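PDB 5A7V: putative glycosidase ph117-related from Bacteroides thetaiotaomicron, which probably cleaves or phosphorolyses beta-mannosidic linkages in manno-oligosaccharides. Local coordinates for residues N49-P54 and D116-K121; T82-K87 and G155-T160. All coordinates share one frame; numbering follows the deposited sequence.

Contact 1: residues N49-P54 and D116-K121; sequences NPVISP and DGIHFK. With SO4 (sulfate ion), chain F.
V51 meets the 116-121 loop with both of its methyls, each on a different kind of surface. The apolar contacts are loose. CG2 approaches CE1 of F120 obliquely at 4.3 Å, while CG1 of V51 and CG2 of I118 stand 4.5 Å apart. Closer than either is a contact with backbone: CG1 of V51 rests 3.5 Å from the carbonyl O of I118. With CG1 anti to the carbonyl carbon (chi1 -66°), the two branches are spread so that one reaches I118 and the other the phenyl ring.

Polar bonds brace the 116-121 loop. D116 folds back as an Asx turn, its OD1 accepting from I118 N and from H119 N, both at 2.8 Å. The bond from H119 N uses the syn lone pair, whereas I118 N comes from well above the carboxylate plane. OD2 of D116 takes ND1 of H119 at 2.8 Å, nearly in the imidazole plane, which fixes the ring's rotation. On the other loop a sulfate, probably from the crystallisation liquor, accepts from S53 N through O2 at 2.9 Å and is also bound by R122.

V51 and I52 form a classic beta bulge opposite V370 of strand 369-375. I52 and F120 both pack on V90, so the contact lays loop 49-54 beside the loop between strands 107-114 and 121-122, over strand 87-95, with F120 also touching strand 107-114.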
ATOM      1  N   ASN A  49      -9.496 -11.974  11.179  1.00 14.60           N
ATOM      2  CA  ASN A  49      -9.864 -10.818  10.393  1.00 12.72           C
ATOM      3  C   ASN A  49     -11.336 -10.481  10.490  1.00 12.83           C
ATOM      4  O   ASN A  49     -12.158 -11.416  10.616  1.00 14.80           O
ATOM      5  CB  ASN A  49      -9.523 -11.029   8.916  1.00 11.84           C
ATOM      6  CG  ASN A  49      -8.013 -10.895   8.617  1.00 12.28           C
ATOM      7  OD1 ASN A  49      -7.293 -10.137   9.258  1.00 12.53           O
ATOM      8  ND2 ASN A  49      -7.570 -11.570   7.614  1.00 13.95           N
ATOM      9  N   PRO A  50     -11.689  -9.206  10.339  1.00 13.83           N
ATOM     10  CA  PRO A  50     -10.775  -8.064  10.209  1.00 14.29           C
ATOM     11  C   PRO A  50     -10.093  -7.690  11.529  1.00 13.81           C
ATOM     12  O   PRO A  50     -10.697  -7.807  12.602  1.00 15.27           O
ATOM     13  CB  PRO A  50     -11.694  -6.931   9.779  1.00 16.33           C
ATOM     14  CG  PRO A  50     -13.018  -7.279  10.326  1.00 17.65           C
ATOM     15  CD  PRO A  50     -13.103  -8.784  10.277  1.00 16.66           C
ATOM     16  N   VAL A  51      -8.844  -7.247  11.443  1.00 12.58           N
ATOM     17  CA  VAL A  51      -8.102  -6.923  12.651  1.00 13.68           C
ATOM     18  C   VAL A  51      -8.363  -5.513  13.120  1.00 13.33           C
ATOM     19  O   VAL A  51      -8.154  -5.266  14.306  1.00 15.82           O
ATOM     20  CB  VAL A  51      -6.600  -7.233  12.536  1.00 15.31           C
ATOM     21  CG1 VAL A  51      -6.357  -8.727  12.397  1.00 18.16           C
ATOM     22  CG2 VAL A  51      -5.945  -6.451  11.417  1.00 17.60           C
ATOM     23  N   ILE A  52      -8.740  -4.584  12.237  1.00 12.66           N
ATOM     24  CA  ILE A  52      -9.105  -3.213  12.604  1.00 12.86           C
ATOM     25  C   ILE A  52     -10.413  -2.856  11.885  1.00 11.85           C
ATOM     26  O   ILE A  52     -10.477  -2.946  10.664  1.00 12.41           O
ATOM     27  CB  ILE A  52      -7.985  -2.171  12.329  1.00 14.77           C
ATOM     28  CG1 ILE A  52      -6.680  -2.549  13.092  1.00 18.33           C
ATOM     29  CG2 ILE A  52      -8.477  -0.768  12.669  1.00 14.47           C
ATOM     30  CD1 ILE A  52      -5.432  -1.801  12.729  1.00 20.09           C
ATOM     31  N   SER A  53     -11.421  -2.458  12.672  1.00 12.02           N
ATOM     32  CA  SER A  53     -12.719  -2.050  12.186  1.00 12.39           C
ATOM     33  C   SER A  53     -13.062  -0.653  12.738  1.00 12.18           C
ATOM     34  O   SER A  53     -12.497  -0.241  13.776  1.00 12.87           O
ATOM     35  CB  SER A  53     -13.814  -3.026  12.649  1.00 13.80           C
ATOM     36  OG  SER A  53     -13.603  -4.334  12.133  1.00 15.53           O
ATOM     37  N   PRO A  54     -14.012   0.043  12.116  1.00 12.19           N
ATOM     38  CA  PRO A  54     -14.440   1.335  12.628  1.00 12.62           C
ATOM     39  C   PRO A  54     -14.932   1.310  14.070  1.00 12.76           C
ATOM     40  O   PRO A  54     -15.439   0.275  14.560  1.00 15.25           O
ATOM     41  CB  PRO A  54     -15.571   1.747  11.691  1.00 12.81           C
ATOM     42  CG  PRO A  54     -15.281   1.049  10.442  1.00 15.93           C
ATOM     43  CD  PRO A  54     -14.620  -0.248  10.807  1.00 14.02           C
ATOM     44  N   ASP A 116       1.799  -9.657  18.407  1.00 17.31           N
ATOM     45  CA  ASP A 116       1.550 -10.887  17.613  1.00 17.17           C
ATOM     46  C   ASP A 116       1.052 -10.615  16.189  1.00 16.35           C
ATOM     47  O   ASP A 116       0.803 -11.582  15.420  1.00 18.63           O
ATOM     48  CB  ASP A 116       0.601 -11.834  18.350  1.00 16.97           C
ATOM     49  CG  ASP A 116      -0.847 -11.317  18.441  1.00 18.49           C
ATOM     50  OD1 ASP A 116      -1.180 -10.202  17.994  1.00 16.95           O
ATOM     51  OD2 ASP A 116      -1.659 -12.076  19.039  1.00 23.29           O
ATOM     52  N   GLY A 117       0.940  -9.329  15.816  1.00 16.15           N
ATOM     53  CA  GLY A 117       0.453  -8.963  14.484  1.00 15.95           C
ATOM     54  C   GLY A 117      -1.044  -9.092  14.243  1.00 16.23           C
ATOM     55  O   GLY A 117      -1.508  -8.747  13.154  1.00 16.02           O
ATOM     56  N   ILE A 118      -1.767  -9.556  15.291  1.00 18.28           N
ATOM     57  CA  ILE A 118      -3.199  -9.883  15.128  1.00 16.68           C
ATOM     58  C   ILE A 118      -4.050  -9.047  16.092  1.00 16.51           C
ATOM     59  O   ILE A 118      -5.046  -8.414  15.669  1.00 18.24           O
ATOM     60  CB  ILE A 118      -3.399 -11.372  15.460  1.00 18.29           C
ATOM     61  CG1 ILE A 118      -2.773 -12.219  14.332  1.00 23.04           C
ATOM     62  CG2 ILE A 118      -4.911 -11.673  15.409  1.00 18.92           C
ATOM     63  CD1 ILE A 118      -2.419 -13.655  14.726  1.00 28.66           C
ATOM     64  N   HIS A 119      -3.646  -9.008  17.363  1.00 16.70           N
ATOM     65  CA  HIS A 119      -4.350  -8.253  18.403  1.00 16.64           C
ATOM     66  C   HIS A 119      -3.660  -6.931  18.608  1.00 15.88           C
ATOM     67  O   HIS A 119      -2.454  -6.882  18.885  1.00 18.34           O
ATOM     68  CB  HIS A 119      -4.380  -9.061  19.701  1.00 18.90           C
ATOM     69  CG  HIS A 119      -5.056 -10.383  19.536  1.00 23.29           C
ATOM     70  ND1 HIS A 119      -4.372 -11.537  19.229  1.00 25.21           N
ATOM     71  CD2 HIS A 119      -6.370 -10.722  19.585  1.00 27.94           C
ATOM     72  CE1 HIS A 119      -5.233 -12.535  19.108  1.00 29.60           C
ATOM     73  NE2 HIS A 119      -6.450 -12.069  19.324  1.00 32.24           N
ATOM     74  N   PHE A 120      -4.405  -5.863  18.452  1.00 16.54           N
ATOM     75  CA  PHE A 120      -3.845  -4.512  18.475  1.00 15.42           C
ATOM     76  C   PHE A 120      -4.350  -3.660  19.628  1.00 16.06           C
ATOM     77  O   PHE A 120      -5.515  -3.770  20.017  1.00 19.76           O
ATOM     78  CB  PHE A 120      -4.143  -3.771  17.156  1.00 14.93           C
ATOM     79  CG  PHE A 120      -3.296  -4.216  15.998  1.00 14.05           C
ATOM     80  CD1 PHE A 120      -3.625  -5.326  15.272  1.00 18.08           C
ATOM     81  CD2 PHE A 120      -2.143  -3.539  15.693  1.00 12.96           C
ATOM     82  CE1 PHE A 120      -2.818  -5.792  14.250  1.00 19.62           C
ATOM     83  CE2 PHE A 120      -1.327  -3.958  14.646  1.00 13.81           C
ATOM     84  CZ  PHE A 120      -1.651  -5.104  13.941  1.00 16.62           C
ATOM     85  N   LYS A 121      -3.476  -2.768  20.107  1.00 16.53           N
ATOM     86  CA  LYS A 121      -3.855  -1.700  21.041  1.00 17.02           C
ATOM     87  C   LYS A 121      -3.878  -0.425  20.224  1.00 16.01           C
ATOM     88  O   LYS A 121      -2.841  -0.012  19.706  1.00 16.05           O
ATOM     89  CB  LYS A 121      -2.830  -1.561  22.169  1.00 19.47           C
ATOM     90  CG  LYS A 121      -3.112  -0.419  23.151  1.00 28.41           C
ATOM     91  CD  LYS A 121      -2.401  -0.585  24.510  1.00 41.92           C
ATOM     92  CE  LYS A 121      -0.893  -0.815  24.387  1.00 53.70           C
ATOM     93  NZ  LYS A 121      -0.161   0.272  23.664  1.00 61.10           N
TER
HETATM   94  S   SO4 F1387     -11.507  -3.657  16.898  1.00 23.84           S
HETATM   95  O1  SO4 F1387     -10.287  -2.977  17.453  1.00 27.00           O
HETATM   96  O2  SO4 F1387     -11.530  -3.483  15.426  1.00 20.74           O
HETATM   97  O3  SO4 F1387     -12.714  -3.060  17.525  1.00 30.53           O
HETATM   98  O4  SO4 F1387     -11.457  -5.118  17.207  1.00 31.16           O

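Contact 2: residues T82-K87 and G155-T160; sequences TLHDGK and GLYVMT
Y157 reaches across to 82-87 with its phenol, and the hydroxyl takes part in two hydrogen bonds. It donates to the carbonyl O of L83 at 2.7 Å, lying in the carbonyl plane on a lone pair with a C=O...O angle of 138°. It accepts from ND1 of H84 at 3.0 Å. This second bond is bent, with an N-H...O angle of 141°, and the oxygen is tilted from the imidazole plane. Donor and acceptor roles are therefore both filled at one buried side chain, and the bond from ND1 favours the histidine tautomer or charge state that carries a proton there. H84 holds CG anti to its own N (chi1 -178°), which swings the imidazole to the hydroxyl; the two rings meet obliquely.

These residues belong to different blades of the five-bladed beta-propeller expected of the GH130 family. Strand 75-84 is an outermost strand of one four-stranded antiparallel sheet, and strand 157-164 lies second in the next. The short segments run roughly antiparallel, but their axes come no nearer than 10.2 Å, so the long tyrosine side chain spans the gap between sheets. A type I' turn from H84 to K87 leads from strand 75-84 into strand 87-95.

Packing completes the contact along the rim of the phenol. OG1 of T82 lies at the ring's edge, in its plane, 3.5 Å from CE1 of Y157, and the T82 methyl CG2 approaches the same carbon at 3.8 Å. L179, from a loop, touches T82, H84 and Y157 together, while I149 of strand 143-151 packs against both T82 and Y157.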
ATOM      1  N   THR A  82       4.912  -1.200   9.989  1.00  9.83           N
ATOM      2  CA  THR A  82       6.365  -1.173  10.232  1.00 10.24           C
ATOM      3  C   THR A  82       6.694  -1.857  11.549  1.00 10.84           C
ATOM      4  O   THR A  82       5.813  -2.278  12.285  1.00 12.69           O
ATOM      5  CB  THR A  82       6.916   0.271  10.079  1.00 11.76           C
ATOM      6  OG1 THR A  82       8.351   0.287   9.923  1.00 14.11           O
ATOM      7  CG2 THR A  82       6.513   1.153  11.232  1.00 12.98           C
ATOM      8  N   LEU A  83       7.994  -1.871  11.861  1.00 11.63           N
ATOM      9  CA  LEU A  83       8.545  -2.368  13.118  1.00 12.43           C
ATOM     10  C   LEU A  83       9.032  -1.179  13.930  1.00 13.22           C
ATOM     11  O   LEU A  83       9.773  -0.333  13.406  1.00 13.61           O
ATOM     12  CB  LEU A  83       9.701  -3.307  12.811  1.00 13.37           C
ATOM     13  CG  LEU A  83      10.469  -3.897  13.966  1.00 15.91           C
ATOM     14  CD1 LEU A  83       9.596  -4.852  14.746  1.00 17.46           C
ATOM     15  CD2 LEU A  83      11.753  -4.551  13.493  1.00 18.01           C
ATOM     16  N   HIS A  84       8.644  -1.147  15.205  1.00 13.79           N
ATOM     17  CA  HIS A  84       9.153  -0.109  16.125  1.00 15.13           C
ATOM     18  C   HIS A  84       9.196  -0.656  17.532  1.00 16.13           C
ATOM     19  O   HIS A  84       8.223  -1.203  18.040  1.00 15.43           O
ATOM     20  CB  HIS A  84       8.233   1.129  16.083  1.00 17.58           C
ATOM     21  CG  HIS A  84       8.695   2.267  16.945  1.00 20.95           C
ATOM     22  ND1 HIS A  84       9.892   2.921  16.755  1.00 26.04           N
ATOM     23  CD2 HIS A  84       8.090   2.882  17.984  1.00 26.29           C
ATOM     24  CE1 HIS A  84      10.024   3.866  17.680  1.00 29.21           C
ATOM     25  NE2 HIS A  84       8.936   3.878  18.432  1.00 43.61           N
ATOM     26  N   ASP A  85      10.365  -0.505  18.148  1.00 18.50           N
ATOM     27  CA  ASP A  85      10.558  -0.894  19.557  1.00 21.27           C
ATOM     28  C   ASP A  85      10.054  -2.358  19.799  1.00 18.05           C
ATOM     29  O   ASP A  85       9.403  -2.670  20.801  1.00 19.51           O
ATOM     30  CB  ASP A  85       9.831   0.130  20.442  1.00 23.40           C
ATOM     31  CG  ASP A  85      10.555   1.500  20.506  1.00 31.39           C
ATOM     32  OD1 ASP A  85      11.650   1.669  19.911  1.00 42.02           O
ATOM     33  OD2 ASP A  85      10.012   2.425  21.164  1.00 50.69           O
ATOM     34  N   GLY A  86      10.349  -3.245  18.846  1.00 16.14           N
ATOM     35  CA  GLY A  86      10.088  -4.662  19.060  1.00 16.37           C
ATOM     36  C   GLY A  86       8.632  -5.079  18.784  1.00 16.43           C
ATOM     37  O   GLY A  86       8.286  -6.231  19.095  1.00 18.18           O
ATOM     38  N   LYS A  87       7.809  -4.163  18.275  1.00 14.77           N
ATOM     39  CA  LYS A  87       6.409  -4.448  17.977  1.00 15.14           C
ATOM     40  C   LYS A  87       6.072  -4.096  16.546  1.00 13.85           C
ATOM     41  O   LYS A  87       6.719  -3.249  15.917  1.00 13.88           O
ATOM     42  CB  LYS A  87       5.513  -3.656  18.927  1.00 17.73           C
ATOM     43  CG  LYS A  87       5.735  -4.018  20.412  1.00 24.06           C
ATOM     44  CD  LYS A  87       4.588  -3.607  21.293  1.00 30.69           C
ATOM     45  CE  LYS A  87       4.841  -3.887  22.773  1.00 37.25           C
ATOM     46  NZ  LYS A  87       3.673  -3.354  23.529  1.00 45.67           N
ATOM     47  N   GLY A 155      17.340   4.948  11.291  1.00 16.16           N
ATOM     48  CA  GLY A 155      16.152   5.054  12.143  1.00 16.00           C
ATOM     49  C   GLY A 155      15.136   6.126  11.761  1.00 15.48           C
ATOM     50  O   GLY A 155      14.287   6.458  12.565  1.00 15.69           O
ATOM     51  N   LEU A 156      15.239   6.672  10.559  1.00 13.34           N
ATOM     52  CA  LEU A 156      14.255   7.649  10.072  1.00 12.58           C
ATOM     53  C   LEU A 156      13.131   6.918   9.310  1.00 11.67           C
ATOM     54  O   LEU A 156      13.409   6.260   8.315  1.00 11.85           O
ATOM     55  CB  LEU A 156      14.903   8.689   9.183  1.00 13.84           C
ATOM     56  CG  LEU A 156      14.002   9.813   8.707  1.00 16.87           C
ATOM     57  CD1 LEU A 156      13.574  10.678   9.875  1.00 16.73           C
ATOM     58  CD2 LEU A 156      14.634  10.635   7.589  1.00 18.62           C
ATOM     59  N   TYR A 157      11.910   7.006   9.838  1.00 11.35           N
ATOM     60  CA  TYR A 157      10.737   6.502   9.111  1.00 10.59           C
ATOM     61  C   TYR A 157      10.359   7.494   8.037  1.00 10.17           C
ATOM     62  O   TYR A 157      10.213   8.712   8.273  1.00 11.58           O
ATOM     63  CB  TYR A 157       9.582   6.268  10.086  1.00 11.62           C
ATOM     64  CG  TYR A 157       9.863   5.199  11.099  1.00 10.55           C
ATOM     65  CD1 TYR A 157       9.655   3.847  10.815  1.00 11.64           C
ATOM     66  CD2 TYR A 157      10.323   5.511  12.389  1.00 12.27           C
ATOM     67  CE1 TYR A 157       9.885   2.846  11.741  1.00 11.53           C
ATOM     68  CE2 TYR A 157      10.595   4.493  13.301  1.00 13.14           C
ATOM     69  CZ  TYR A 157      10.382   3.166  12.981  1.00 12.44           C
ATOM     70  OH  TYR A 157      10.670   2.188  13.933  1.00 15.55           O
ATOM     71  N   VAL A 158      10.099   6.928   6.838  1.00 10.14           N
ATOM     72  CA  VAL A 158       9.727   7.673   5.672  1.00  9.47           C
ATOM     73  C   VAL A 158       8.347   7.141   5.212  1.00  9.30           C
ATOM     74  O   VAL A 158       8.218   5.951   4.884  1.00  9.86           O
ATOM     75  CB  VAL A 158      10.748   7.554   4.530  1.00  9.22           C
ATOM     76  CG1 VAL A 158      10.358   8.408   3.330  1.00 10.96           C
ATOM     77  CG2 VAL A 158      12.124   7.976   5.032  1.00 10.70           C
ATOM     78  N   MET A 159       7.361   8.051   5.227  1.00  8.78           N
ATOM     79  CA  MET A 159       5.957   7.748   4.833  0.50  8.81           C
ATOM     80  C   MET A 159       5.685   8.370   3.485  1.00  9.33           C
ATOM     81  O   MET A 159       5.872   9.590   3.295  1.00 10.58           O
ATOM     82  CB  MET A 159       4.956   8.385   5.795  0.50  8.62           C
ATOM     83  CG  MET A 159       3.488   8.129   5.442  0.50  8.84           C
ATOM     84  SD  MET A 159       2.298   9.229   6.198  0.50 12.36           S
ATOM     85  CE  MET A 159       2.497   8.750   7.912  0.50 13.06           C
ATOM     86  N   THR A 160       5.193   7.547   2.550  1.00  8.69           N
ATOM     87  CA  THR A 160       4.591   8.068   1.333  1.00  8.55           C
ATOM     88  C   THR A 160       3.038   7.996   1.535  1.00  7.98           C
ATOM     89  O   THR A 160       2.533   7.082   2.191  1.00  9.83           O
ATOM     90  CB  THR A 160       4.975   7.247   0.115  1.00  9.35           C
ATOM     91  OG1 THR A 160       4.459   5.923   0.247  1.00 11.22           O
ATOM     92  CG2 THR A 160       6.509   7.174  -0.084  1.00 10.28           C
TER

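In the fold
Both contacts tie the first four-stranded sheet to a neighbouring part of the probable propeller, but from different places. Contact 1 is a surface meeting of two loops, one running on to the sheet's outermost strand 121-122 and the other bonded to strand 369-375. Contact 2 is partly buried and starts from the opposite outermost strand, 75-84, reaching the sheet that contains strand 157-164. Their chemistry differs accordingly: 49-54 and 116-121 meet by van der Waals contact of V51 with a carbonyl, I118 and F120, while D116 braces the 116-121 side, whereas 82-87 and 155-160 are linked by hydrogen bonds at a single hydroxyl. The two centres lie 18 Å apart.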